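Local atomic coordinates of protein (thiaminase I) (Bacillus subtilis, PDB entry 3THI), a protein that degrades thiamin as a transferase (thiamine pyridinylase), exchanging the thiazole part of the vitamin for another base. Residues P14-A19 / R296-G301; D23-Q28 / A278-N283; L60-D65 / E345-L350; A282-M285 / D289-E292; E316-M319 / I324-E327. All coordinates share one frame; numbering follows the deposited sequence.

How the interactions relate
Interactions 1, 2 and 4 lie on one side of the chain's centre, and interaction 5 touches 1 and 4. Interactions 1 and 2 use two ends of helix 14-28, with centres about 18 Å apart. Interactions 2 and 4 share A282 and N283 on helix 275-286. Their centres are about 8 Å apart, and Q24 CG comes within 3.1 Å of T290 OG1. R296 of interaction 1 and E292 of interaction 4 both pack on helix 312-318 of interaction 5. R296 NH2 lies 3.0 Å from A317 O. Interaction 3 has no touch with the others. Its nearest atoms are about 12 Å from those of interactions 2 and 4. It lies on the opposite side of the chain's centre from interaction 5.

Interaction 1. Residues P14-A19 / R296-G301; sequences PARFQA and RPQADG
R16 of helix 14-28 reaches across to R296, P297 and Q298. These follow helix 288-295 in a chain whose thiaminase-1 domain belongs to the periplasmic-binding-protein clan. R296 is the first residue to leave the helical path, and its carbonyl group meets the R16 side chain. The tight part of the contact is here. R16 is buried, and its CD lies 3.2 Å from R296 O. R16 NH1 gives a hydrogen bond of 3.1 Å to the same R296 O, with an N-H...O angle of 153°. The donor sits above the carbonyl plane and not on a lone pair. R16 NH1 also passes 3.4 Å from P297 CA. The R16 chain bends at chi3 (-100°), which swings the guanidinium round toward the loop. Two outside partners share the charged end: D13 forms a salt bridge with NE, and the carbonyl of Y303 accepts from NH1. Three groups therefore hold the guanidinium, so its rotation is probably well fixed. The looser side is at Q298, an exposed residue. Its aliphatic part lies by that of R16, while the amide plane stands almost square to the guanidinium. Q298 NE2 is hydrogen-bonded to Q293 O, back on helix 288-295. The R296 side chain starts away from helix 14-28 and forms salt bridges with E292 and D321. F17, next to R16, packs on A294 and L295 of helix 288-295. The methylene contact at the outer side runs from R16 CG to Q298 CG at 3.7 Å.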
# COMPACT_ATOMS: atom_id res chain seq x y z
N PRO A 14 -12.16 -3.41 -6.12
CA PRO A 14 -12.67 -2.06 -5.89
C PRO A 14 -14.20 -2.05 -5.65
O PRO A 14 -14.71 -1.26 -4.85
CB PRO A 14 -12.32 -1.34 -7.20
CG PRO A 14 -11.13 -2.08 -7.70
CD PRO A 14 -11.51 -3.51 -7.44
N ALA A 15 -14.90 -2.92 -6.37
CA ALA A 15 -16.36 -3.04 -6.27
C ALA A 15 -16.80 -3.36 -4.85
O ALA A 15 -17.83 -2.87 -4.40
CB ALA A 15 -16.87 -4.10 -7.25
N ARG A 16 -16.04 -4.19 -4.15
CA ARG A 16 -16.37 -4.56 -2.79
C ARG A 16 -16.34 -3.33 -1.90
O ARG A 16 -17.15 -3.21 -0.98
CB ARG A 16 -15.43 -5.64 -2.25
CG ARG A 16 -16.03 -7.04 -2.37
CD ARG A 16 -15.24 -8.05 -1.57
NE ARG A 16 -14.35 -8.81 -2.43
CZ ARG A 16 -13.46 -9.69 -1.99
NH1 ARG A 16 -13.34 -9.93 -0.69
NH2 ARG A 16 -12.70 -10.34 -2.86
N PHE A 17 -15.42 -2.42 -2.20
CA PHE A 17 -15.32 -1.16 -1.45
C PHE A 17 -16.50 -0.26 -1.79
O PHE A 17 -17.14 0.27 -0.89
CB PHE A 17 -13.99 -0.46 -1.72
CG PHE A 17 -12.91 -0.87 -0.76
CD1 PHE A 17 -12.17 -2.02 -0.99
CD2 PHE A 17 -12.66 -0.12 0.39
CE1 PHE A 17 -11.21 -2.42 -0.08
CE2 PHE A 17 -11.70 -0.51 1.30
CZ PHE A 17 -10.97 -1.67 1.07
N GLN A 18 -16.79 -0.10 -3.07
CA GLN A 18 -17.92 0.73 -3.50
C GLN A 18 -19.20 0.22 -2.85
O GLN A 18 -19.94 0.99 -2.24
CB GLN A 18 -18.06 0.72 -5.03
CG GLN A 18 -19.34 1.37 -5.53
CD GLN A 18 -19.31 1.68 -7.02
OE1 GLN A 18 -18.27 1.65 -7.67
NE2 GLN A 18 -20.48 2.01 -7.57
N ALA A 19 -19.44 -1.09 -2.94
CA ALA A 19 -20.64 -1.68 -2.35
C ALA A 19 -20.65 -1.48 -0.84
O ALA A 19 -21.67 -1.08 -0.27
CB ALA A 19 -20.72 -3.15 -2.69
N ARG A 296 -13.98 -8.48 3.45
CA ARG A 296 -14.64 -9.77 3.51
C ARG A 296 -15.21 -10.17 2.15
O ARG A 296 -15.59 -9.32 1.35
CB ARG A 296 -15.81 -9.75 4.52
CG ARG A 296 -15.41 -9.88 5.98
CD ARG A 296 -16.64 -9.99 6.88
NE ARG A 296 -16.26 -10.14 8.29
CZ ARG A 296 -15.94 -11.29 8.87
NH1 ARG A 296 -15.95 -12.43 8.18
NH2 ARG A 296 -15.55 -11.30 10.13
N PRO A 297 -15.21 -11.49 1.85
CA PRO A 297 -15.75 -11.98 0.58
C PRO A 297 -17.25 -11.68 0.54
O PRO A 297 -17.95 -11.93 1.52
CB PRO A 297 -15.47 -13.49 0.66
CG PRO A 297 -15.43 -13.76 2.13
CD PRO A 297 -14.65 -12.59 2.65
N GLN A 298 -17.72 -11.07 -0.55
CA GLN A 298 -19.13 -10.69 -0.68
C GLN A 298 -20.01 -11.55 -1.56
O GLN A 298 -21.17 -11.25 -1.76
CB GLN A 298 -19.25 -9.22 -1.09
CG GLN A 298 -18.71 -8.26 -0.05
CD GLN A 298 -19.25 -8.51 1.38
OE1 GLN A 298 -20.12 -9.34 1.59
NE2 GLN A 298 -18.72 -7.79 2.35
N ALA A 299 -19.45 -12.63 -2.09
CA ALA A 299 -20.18 -13.53 -2.97
C ALA A 299 -19.46 -14.86 -2.97
O ALA A 299 -18.35 -14.95 -2.44
CB ALA A 299 -20.25 -12.96 -4.38
N ASP A 300 -20.08 -15.87 -3.56
CA ASP A 300 -19.49 -17.20 -3.63
C ASP A 300 -18.22 -17.25 -4.46
O ASP A 300 -18.15 -16.71 -5.57
CB ASP A 300 -20.51 -18.22 -4.16
CG ASP A 300 -21.54 -18.61 -3.11
OD1 ASP A 300 -21.22 -19.45 -2.24
OD2 ASP A 300 -22.67 -18.09 -3.16
N GLY A 301 -17.21 -17.94 -3.93
CA GLY A 301 -15.95 -18.06 -4.63
C GLY A 301 -14.93 -16.99 -4.29
O GLY A 301 -13.76 -17.13 -4.62

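Interaction 2. Residues D23-Q28 / A278-N283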
# COMPACT_ATOMS: atom_id res chain seq x y z
N ASP A 23 -23.59 0.73 1.04
CA ASP A 23 -24.40 0.09 2.06
C ASP A 23 -24.27 0.81 3.40
O ASP A 23 -25.28 1.18 4.01
CB ASP A 23 -24.00 -1.37 2.21
CG ASP A 23 -24.88 -2.12 3.19
OD1 ASP A 23 -26.07 -1.75 3.34
OD2 ASP A 23 -24.39 -3.09 3.79
N GLN A 24 -23.04 1.03 3.85
CA GLN A 24 -22.82 1.72 5.13
C GLN A 24 -23.30 3.18 5.12
O GLN A 24 -23.80 3.67 6.13
CB GLN A 24 -21.36 1.63 5.55
CG GLN A 24 -20.90 0.21 5.83
CD GLN A 24 -21.61 -0.40 7.01
OE1 GLN A 24 -21.91 0.28 7.99
NE2 GLN A 24 -21.87 -1.69 6.94
N TRP A 25 -23.16 3.85 3.98
CA TRP A 25 -23.62 5.24 3.86
C TRP A 25 -25.15 5.30 3.95
O TRP A 25 -25.69 6.12 4.70
CB TRP A 25 -23.18 5.84 2.52
CG TRP A 25 -23.65 7.26 2.30
CD1 TRP A 25 -24.46 7.71 1.29
CD2 TRP A 25 -23.28 8.42 3.06
NE1 TRP A 25 -24.60 9.07 1.37
CE2 TRP A 25 -23.89 9.54 2.45
CE3 TRP A 25 -22.50 8.62 4.21
CZ2 TRP A 25 -23.74 10.84 2.93
CZ3 TRP A 25 -22.35 9.92 4.69
CH2 TRP A 25 -22.97 11.01 4.05
N GLN A 26 -25.83 4.44 3.20
CA GLN A 26 -27.29 4.37 3.19
C GLN A 26 -27.92 4.09 4.56
O GLN A 26 -29.05 4.49 4.81
CB GLN A 26 -27.77 3.31 2.20
CG GLN A 26 -27.77 3.77 0.75
CD GLN A 26 -28.13 2.66 -0.22
OE1 GLN A 26 -27.95 1.47 0.07
NE2 GLN A 26 -28.64 3.05 -1.39
N ARG A 27 -27.18 3.41 5.43
CA ARG A 27 -27.69 3.07 6.75
C ARG A 27 -27.94 4.29 7.65
O ARG A 27 -28.86 4.30 8.47
CB ARG A 27 -26.77 2.05 7.44
CG ARG A 27 -26.73 0.69 6.73
CD ARG A 27 -26.08 -0.41 7.55
NE ARG A 27 -25.97 -1.66 6.78
CZ ARG A 27 -25.16 -2.67 7.09
NH1 ARG A 27 -24.38 -2.61 8.16
NH2 ARG A 27 -25.10 -3.74 6.30
N GLN A 28 -27.14 5.34 7.45
CA GLN A 28 -27.26 6.56 8.23
C GLN A 28 -27.68 7.78 7.42
O GLN A 28 -28.23 8.73 7.96
CB GLN A 28 -25.96 6.82 9.02
CG GLN A 28 -24.67 6.36 8.32
CD GLN A 28 -23.81 5.43 9.18
OE1 GLN A 28 -24.17 4.28 9.45
NE2 GLN A 28 -22.65 5.93 9.61
N ALA A 278 -19.72 15.55 3.86
CA ALA A 278 -18.51 14.97 3.28
C ALA A 278 -17.64 14.33 4.36
O ALA A 278 -17.10 13.24 4.18
CB ALA A 278 -17.73 16.02 2.52
N LYS A 279 -17.53 15.01 5.51
CA LYS A 279 -16.74 14.51 6.63
C LYS A 279 -17.41 13.24 7.15
O LYS A 279 -16.74 12.28 7.55
CB LYS A 279 -16.70 15.54 7.76
CG LYS A 279 -15.68 16.66 7.58
CD LYS A 279 -16.01 17.79 8.54
CE LYS A 279 -14.85 18.75 8.74
NZ LYS A 279 -14.39 19.41 7.52
N LYS A 280 -18.74 13.25 7.14
CA LYS A 280 -19.52 12.12 7.61
C LYS A 280 -19.25 10.92 6.70
O LYS A 280 -19.06 9.80 7.17
CB LYS A 280 -20.99 12.51 7.62
CG LYS A 280 -21.85 11.67 8.55
CD LYS A 280 -23.30 12.10 8.54
CE LYS A 280 -24.10 11.28 9.54
NZ LYS A 280 -25.56 11.57 9.47
N LEU A 281 -19.22 11.16 5.39
CA LEU A 281 -18.95 10.12 4.40
C LEU A 281 -17.51 9.60 4.53
O LEU A 281 -17.28 8.40 4.48
CB LEU A 281 -19.19 10.67 2.98
CG LEU A 281 -18.88 9.71 1.82
CD1 LEU A 281 -19.75 8.45 1.91
CD2 LEU A 281 -19.10 10.43 0.52
N ALA A 282 -16.56 10.52 4.67
CA ALA A 282 -15.16 10.13 4.84
C ALA A 282 -15.03 9.16 6.02
O ALA A 282 -14.35 8.14 5.94
CB ALA A 282 -14.30 11.37 5.08
N ASN A 283 -15.72 9.48 7.11
CA ASN A 283 -15.70 8.64 8.30
C ASN A 283 -16.29 7.26 8.05
O ASN A 283 -15.74 6.26 8.51
CB ASN A 283 -16.40 9.33 9.45
CG ASN A 283 -15.44 10.15 10.29
OD1 ASN A 283 -14.60 9.59 11.01
ND2 ASN A 283 -15.54 11.46 10.19
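W25 and L281 carry the apolar part of this contact between helix 14-28 and helix 275-286. L281 CD1 lies over one face of the indole, offset toward the rim. It is 4.0 Å from the centroid of the six-membered ring of W25, a CH-pi contact 27° off the ring normal. The far corner of the ring reaches the partner backbone, where W25 CZ3 is 3.4 Å from L281 CA. W25 has CG anti to N (chi1 178°), and this extends the indole across the gap. K280 adds a lesser contact, with its CB 4.1 Å from W25 CZ3.

No hydrogen bond crosses the pair. K280 NZ stays 4.2 Å from Q28 O, and its salt bridge is with E29, just beyond Q28. The indole NE1 donates to V32 O. Within helix 275-286, N283 ND2 and N283 N both donate hydrogen bonds to K279 O, from opposite faces of its plane.

The segment axes approach to 10.4 Å, at 132° between their directions. V284, one turn on from L281, meets W25 and Q28. Both helices pack on strand 2-6, W25 on L3 and L281 on L3 and V5, as helix-on-sheet packing of an alpha/beta fold.

Interaction 3. Residues L60-D65 / E345-L350; sequences LSHFVD and EVRTWL
H62 and R347 face each other where helix 60-65 and helix 346-350 pass at 134°, with segment axes 11.0 Å apart. H62 and E345 have the nearest CA atoms, 6.5 Å from each other, and E345 is at the N-cap position of its helix. The first turn of the second helix therefore comes closest, and R347 reaches across the gap. Its chain is extended from CG to NE and runs past the histidine to the phenylalanine. R347 NE lies 3.7 Å from H62 CE1. The imidazole and guanidinium planes are 84° apart, so the two groups do not stack. Further out, R347 NH2 meets F63 at the edge of the phenyl ring, 3.6 Å from F63 CE1. The approach is to the ring edge, so it is packing and not a cation-pi contact. F63 CG lies beside its own backbone N (chi1 -67°), which brings the CE1 and CZ edge to R347. V346 adds a small apolar touch, with CG1 4.2 Å from H62 CB. No hydrogen bond joins the two segments. The polar end of R347 is held from a loop instead: NH2 forms a salt bridge with D45 and a hydrogen bond with S41 O. D45 also touches H62 and F63. Elsewhere on helix 346-353, W349 and L350 pack on helix 154-169. The helix near the C-terminus thus joins helix 60-65 to helix 154-169, consistent with the two-lobed fold of the periplasmic-binding-protein clan.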
# COMPACT_ATOMS: atom_id res chain seq x y z
N LEU A 60 -0.13 13.17 -0.13
CA LEU A 60 -0.78 14.00 0.90
C LEU A 60 -0.22 15.41 1.05
O LEU A 60 -0.98 16.38 1.02
CB LEU A 60 -0.76 13.30 2.27
CG LEU A 60 -1.58 14.03 3.35
CD1 LEU A 60 -3.04 14.07 2.91
CD2 LEU A 60 -1.44 13.34 4.69
N SER A 61 1.09 15.52 1.22
CA SER A 61 1.76 16.82 1.39
C SER A 61 1.47 17.78 0.24
O SER A 61 1.17 18.96 0.47
CB SER A 61 3.27 16.62 1.55
OG SER A 61 3.53 15.85 2.71
N HIS A 62 1.52 17.27 -0.98
CA HIS A 62 1.21 18.06 -2.16
C HIS A 62 -0.25 18.55 -2.13
O HIS A 62 -0.51 19.74 -2.30
CB HIS A 62 1.44 17.22 -3.43
CG HIS A 62 0.93 17.87 -4.68
ND1 HIS A 62 0.15 17.20 -5.59
CD2 HIS A 62 1.05 19.13 -5.14
CE1 HIS A 62 -0.20 18.03 -6.56
NE2 HIS A 62 0.33 19.21 -6.30
N PHE A 63 -1.19 17.64 -1.94
CA PHE A 63 -2.61 18.00 -1.90
C PHE A 63 -2.91 19.03 -0.81
O PHE A 63 -3.68 19.96 -1.02
CB PHE A 63 -3.50 16.77 -1.68
CG PHE A 63 -3.50 15.81 -2.84
CD1 PHE A 63 -3.16 16.23 -4.13
CD2 PHE A 63 -3.87 14.47 -2.65
CE1 PHE A 63 -3.17 15.33 -5.20
CE2 PHE A 63 -3.88 13.57 -3.71
CZ PHE A 63 -3.54 14.00 -4.99
N VAL A 64 -2.29 18.85 0.35
CA VAL A 64 -2.49 19.78 1.46
C VAL A 64 -1.94 21.17 1.17
O VAL A 64 -2.67 22.16 1.26
CB VAL A 64 -1.84 19.25 2.75
CG1 VAL A 64 -1.85 20.34 3.83
CG2 VAL A 64 -2.59 18.02 3.24
N ASP A 65 -0.66 21.24 0.79
CA ASP A 65 -0.03 22.52 0.51
C ASP A 65 -0.67 23.26 -0.66
O ASP A 65 -0.58 24.48 -0.74
CB ASP A 65 1.47 22.35 0.26
CG ASP A 65 2.23 21.86 1.49
OD1 ASP A 65 1.64 21.75 2.59
OD2 ASP A 65 3.43 21.61 1.34
N GLU A 345 6.55 18.45 -3.62
CA GLU A 345 7.08 18.43 -4.98
C GLU A 345 7.22 17.03 -5.54
O GLU A 345 7.90 16.83 -6.55
CB GLU A 345 8.42 19.17 -5.03
CG GLU A 345 8.35 20.61 -4.50
CD GLU A 345 7.23 21.43 -5.15
OE1 GLU A 345 7.05 21.35 -6.39
OE2 GLU A 345 6.52 22.15 -4.40
N VAL A 346 6.52 16.08 -4.93
CA VAL A 346 6.57 14.68 -5.34
C VAL A 346 6.41 14.44 -6.84
O VAL A 346 7.23 13.76 -7.45
CB VAL A 346 5.58 13.79 -4.52
CG1 VAL A 346 4.15 14.29 -4.62
CG2 VAL A 346 5.69 12.33 -4.94
N ARG A 347 5.40 15.05 -7.47
CA ARG A 347 5.17 14.85 -8.90
C ARG A 347 6.37 15.22 -9.77
O ARG A 347 6.74 14.45 -10.66
CB ARG A 347 3.91 15.57 -9.38
CG ARG A 347 2.63 15.04 -8.75
CD ARG A 347 1.41 15.40 -9.59
NE ARG A 347 0.14 15.17 -8.90
CZ ARG A 347 -0.37 13.97 -8.63
NH1 ARG A 347 0.26 12.85 -8.97
NH2 ARG A 347 -1.57 13.88 -8.07
N THR A 348 7.02 16.35 -9.49
CA THR A 348 8.18 16.77 -10.26
C THR A 348 9.35 15.82 -9.99
O THR A 348 10.00 15.35 -10.93
CB THR A 348 8.60 18.24 -9.94
OG1 THR A 348 7.54 19.13 -10.29
CG2 THR A 348 9.86 18.64 -10.73
N TRP A 349 9.58 15.51 -8.72
CA TRP A 349 10.66 14.62 -8.33
C TRP A 349 10.50 13.24 -8.97
O TRP A 349 11.49 12.58 -9.29
CB TRP A 349 10.71 14.48 -6.80
CG TRP A 349 11.98 13.83 -6.31
CD1 TRP A 349 13.12 14.47 -5.91
CD2 TRP A 349 12.24 12.42 -6.18
NE1 TRP A 349 14.08 13.55 -5.55
CE2 TRP A 349 13.57 12.29 -5.70
CE3 TRP A 349 11.49 11.26 -6.43
CZ2 TRP A 349 14.16 11.04 -5.46
CZ3 TRP A 349 12.09 10.01 -6.19
CH2 TRP A 349 13.40 9.92 -5.71
N LEU A 350 9.26 12.81 -9.13
CA LEU A 350 8.97 11.51 -9.74
C LEU A 350 9.32 11.53 -11.23
O LEU A 350 9.85 10.54 -11.76
CB LEU A 350 7.49 11.17 -9.54
CG LEU A 350 7.10 10.03 -8.59
CD1 LEU A 350 8.16 9.74 -7.56
CD2 LEU A 350 5.77 10.36 -7.95

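Interaction 4. Residues A282-M285 / D289-E292; sequences ANVM and DTVE
T290 lies against V284, with its hydroxyl directed at the V284 carbonyl. T290 OG1 donates to V284 O at 2.7 Å. The donor sits above the carbonyl plane, 49° out of it, and not on a lone pair. T290 CB is also near, 3.1 Å from V284 O. The hydroxyl lies beside its own backbone N (chi1 -59°) and the methyl is anti to that N. This puts OG1 on the carbonyl and leaves T290 CG2 near both V284 O and M285 O, 3.9 Å from the latter. V291 CG2 lies at the same distance, 3.9 Å, from M285 O. V284 CG1 packs beside the hydroxyl, 3.6 Å from T290 OG1. The two side chains cross at about a right angle.

S287 lies between the helices, and its OG is hydrogen-bonded to both V284 O and T290 OG1. V284 O thus takes two hydroxyl partners, at a contact whose touching residues are buried. The M285 side chain starts away from the second helix and packs on V21 of helix 14-28 and V266 of strand 260-269. Q24 of helix 14-28 touches V284 and T290. This is a short turn joining consecutive helices 275-286 and 288-295, with a threonine hydroxyl taking up a carbonyl in the last turn of the first.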
# COMPACT_ATOMS: atom_id res chain seq x y z
N ALA A 282 -16.56 10.52 4.67
CA ALA A 282 -15.16 10.13 4.84
C ALA A 282 -15.03 9.16 6.02
O ALA A 282 -14.35 8.14 5.94
CB ALA A 282 -14.30 11.37 5.08
N ASN A 283 -15.72 9.48 7.11
CA ASN A 283 -15.70 8.64 8.30
C ASN A 283 -16.29 7.26 8.05
O ASN A 283 -15.74 6.26 8.51
CB ASN A 283 -16.40 9.33 9.45
CG ASN A 283 -15.44 10.15 10.29
OD1 ASN A 283 -14.60 9.59 11.01
ND2 ASN A 283 -15.54 11.46 10.19
N VAL A 284 -17.42 7.22 7.34
CA VAL A 284 -18.08 5.96 7.00
C VAL A 284 -17.11 5.14 6.15
O VAL A 284 -16.84 3.98 6.45
CB VAL A 284 -19.40 6.20 6.20
CG1 VAL A 284 -19.89 4.90 5.58
CG2 VAL A 284 -20.49 6.76 7.12
N MET A 285 -16.52 5.76 5.13
CA MET A 285 -15.59 5.08 4.25
C MET A 285 -14.40 4.51 4.99
O MET A 285 -13.84 3.50 4.59
CB MET A 285 -15.12 6.01 3.16
CG MET A 285 -16.22 6.45 2.22
SD MET A 285 -15.64 7.61 1.00
CE MET A 285 -14.68 6.54 -0.00
N ASP A 289 -16.64 -0.85 10.28
CA ASP A 289 -17.72 -1.62 9.65
C ASP A 289 -17.55 -1.70 8.13
O ASP A 289 -17.63 -2.79 7.55
CB ASP A 289 -19.08 -0.99 9.97
CG ASP A 289 -19.61 -1.37 11.34
OD1 ASP A 289 -18.88 -1.99 12.13
OD2 ASP A 289 -20.78 -1.04 11.62
N THR A 290 -17.33 -0.55 7.50
CA THR A 290 -17.16 -0.47 6.06
C THR A 290 -15.94 -1.24 5.57
O THR A 290 -16.05 -2.05 4.64
CB THR A 290 -17.01 0.99 5.59
OG1 THR A 290 -18.17 1.73 5.97
CG2 THR A 290 -16.86 1.05 4.09
N VAL A 291 -14.78 -1.00 6.19
CA VAL A 291 -13.55 -1.67 5.80
C VAL A 291 -13.64 -3.18 5.99
O VAL A 291 -13.20 -3.95 5.13
CB VAL A 291 -12.31 -1.08 6.51
CG1 VAL A 291 -11.08 -1.97 6.28
CG2 VAL A 291 -12.01 0.31 5.97
N GLU A 292 -14.27 -3.62 7.08
CA GLU A 292 -14.42 -5.05 7.30
C GLU A 292 -15.28 -5.67 6.19
O GLU A 292 -14.95 -6.75 5.69
CB GLU A 292 -15.08 -5.31 8.66
CG GLU A 292 -15.10 -6.78 9.05
CD GLU A 292 -16.04 -7.07 10.20
OE1 GLU A 292 -16.47 -6.13 10.90
OE2 GLU A 292 -16.35 -8.26 10.40

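Interaction 5. Residues E316-M319 / I324-E327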
# COMPACT_ATOMS: atom_id res chain seq x y z
N GLU A 316 -9.51 -7.35 14.75
CA GLU A 316 -10.18 -8.08 15.80
C GLU A 316 -11.32 -8.90 15.20
O GLU A 316 -11.41 -10.11 15.41
CB GLU A 316 -10.70 -7.10 16.86
CG GLU A 316 -9.59 -6.21 17.48
CD GLU A 316 -10.11 -5.04 18.34
OE1 GLU A 316 -11.34 -4.76 18.34
OE2 GLU A 316 -9.29 -4.37 19.01
N ALA A 317 -12.14 -8.25 14.37
CA ALA A 317 -13.28 -8.89 13.73
C ALA A 317 -12.96 -9.90 12.63
O ALA A 317 -13.68 -10.90 12.48
CB ALA A 317 -14.23 -7.83 13.18
N LEU A 318 -11.89 -9.67 11.88
CA LEU A 318 -11.53 -10.57 10.79
C LEU A 318 -10.80 -11.84 11.17
O LEU A 318 -11.08 -12.90 10.61
CB LEU A 318 -10.71 -9.84 9.72
CG LEU A 318 -11.43 -8.82 8.84
CD1 LEU A 318 -10.41 -8.15 7.93
CD2 LEU A 318 -12.52 -9.49 8.02
N MET A 319 -9.89 -11.75 12.13
CA MET A 319 -9.07 -12.91 12.53
C MET A 319 -9.78 -14.18 13.00
O MET A 319 -9.20 -15.26 12.97
CB MET A 319 -7.97 -12.50 13.51
CG MET A 319 -8.46 -12.08 14.88
SD MET A 319 -7.06 -11.88 16.01
CE MET A 319 -6.45 -10.22 15.55
N ILE A 324 -5.18 -15.49 9.11
CA ILE A 324 -4.08 -14.77 8.47
C ILE A 324 -4.04 -13.34 9.03
O ILE A 324 -2.96 -12.78 9.26
CB ILE A 324 -4.24 -14.73 6.92
CG1 ILE A 324 -3.88 -16.08 6.31
CG2 ILE A 324 -3.38 -13.64 6.33
CD1 ILE A 324 -4.15 -16.18 4.83
N TYR A 325 -5.22 -12.77 9.29
CA TYR A 325 -5.31 -11.42 9.83
C TYR A 325 -4.72 -11.25 11.23
O TYR A 325 -4.53 -10.12 11.69
CB TYR A 325 -6.75 -10.92 9.76
CG TYR A 325 -7.04 -10.25 8.44
CD1 TYR A 325 -6.67 -8.92 8.23
CD2 TYR A 325 -7.65 -10.95 7.40
CE1 TYR A 325 -6.90 -8.29 7.00
CE2 TYR A 325 -7.88 -10.34 6.17
CZ TYR A 325 -7.51 -9.01 5.98
OH TYR A 325 -7.80 -8.37 4.79
N SER A 326 -4.43 -12.36 11.89
CA SER A 326 -3.83 -12.33 13.22
C SER A 326 -2.36 -11.97 13.00
O SER A 326 -1.82 -11.06 13.64
CB SER A 326 -3.97 -13.70 13.88
OG SER A 326 -3.49 -13.69 15.22
N GLU A 327 -1.74 -12.63 12.03
CA GLU A 327 -0.35 -12.38 11.70
C GLU A 327 -0.18 -10.97 11.11
O GLU A 327 0.78 -10.27 11.43
CB GLU A 327 0.13 -13.43 10.70
CG GLU A 327 1.63 -13.46 10.53
CD GLU A 327 2.10 -14.64 9.69
OE1 GLU A 327 1.30 -15.58 9.45
OE2 GLU A 327 3.27 -14.61 9.28
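L318 has CG beside its own backbone N (chi1 -71°) and CD1 reaching onward, which sets this methyl over the ring of Y325. L318 CD1 stands 3.5 Å from the Y325 ring centroid, only 9° off the ring normal. It is a CH-pi contact over the centre of the face. The nearest ring atoms include Y325 CZ, 3.6 Å from L318 CD1. L318 CB is 3.9 Å from Y325 CG.

These are two consecutive helices packed across a short loop. Helix 312-318 and helix 324-332 are joined by a link of a few residues, and M319 and Y325 have CA atoms 4.9 Å apart. M319 packs on Y325 and S326, with its CB 4.2 Å from Y325 CB. M319 CB and SD lie beside S326, and M319 SD ends 4.1 Å from S326 OG. No hydrogen bond crosses between the segments.

The Y325 hydroxyl is hydrogen-bonded to L307 O, which fixes the far end of the ring. The ring also meets that of Y306, with planes about 20° apart. L295 of helix 288-295 touches both L318 and Y325.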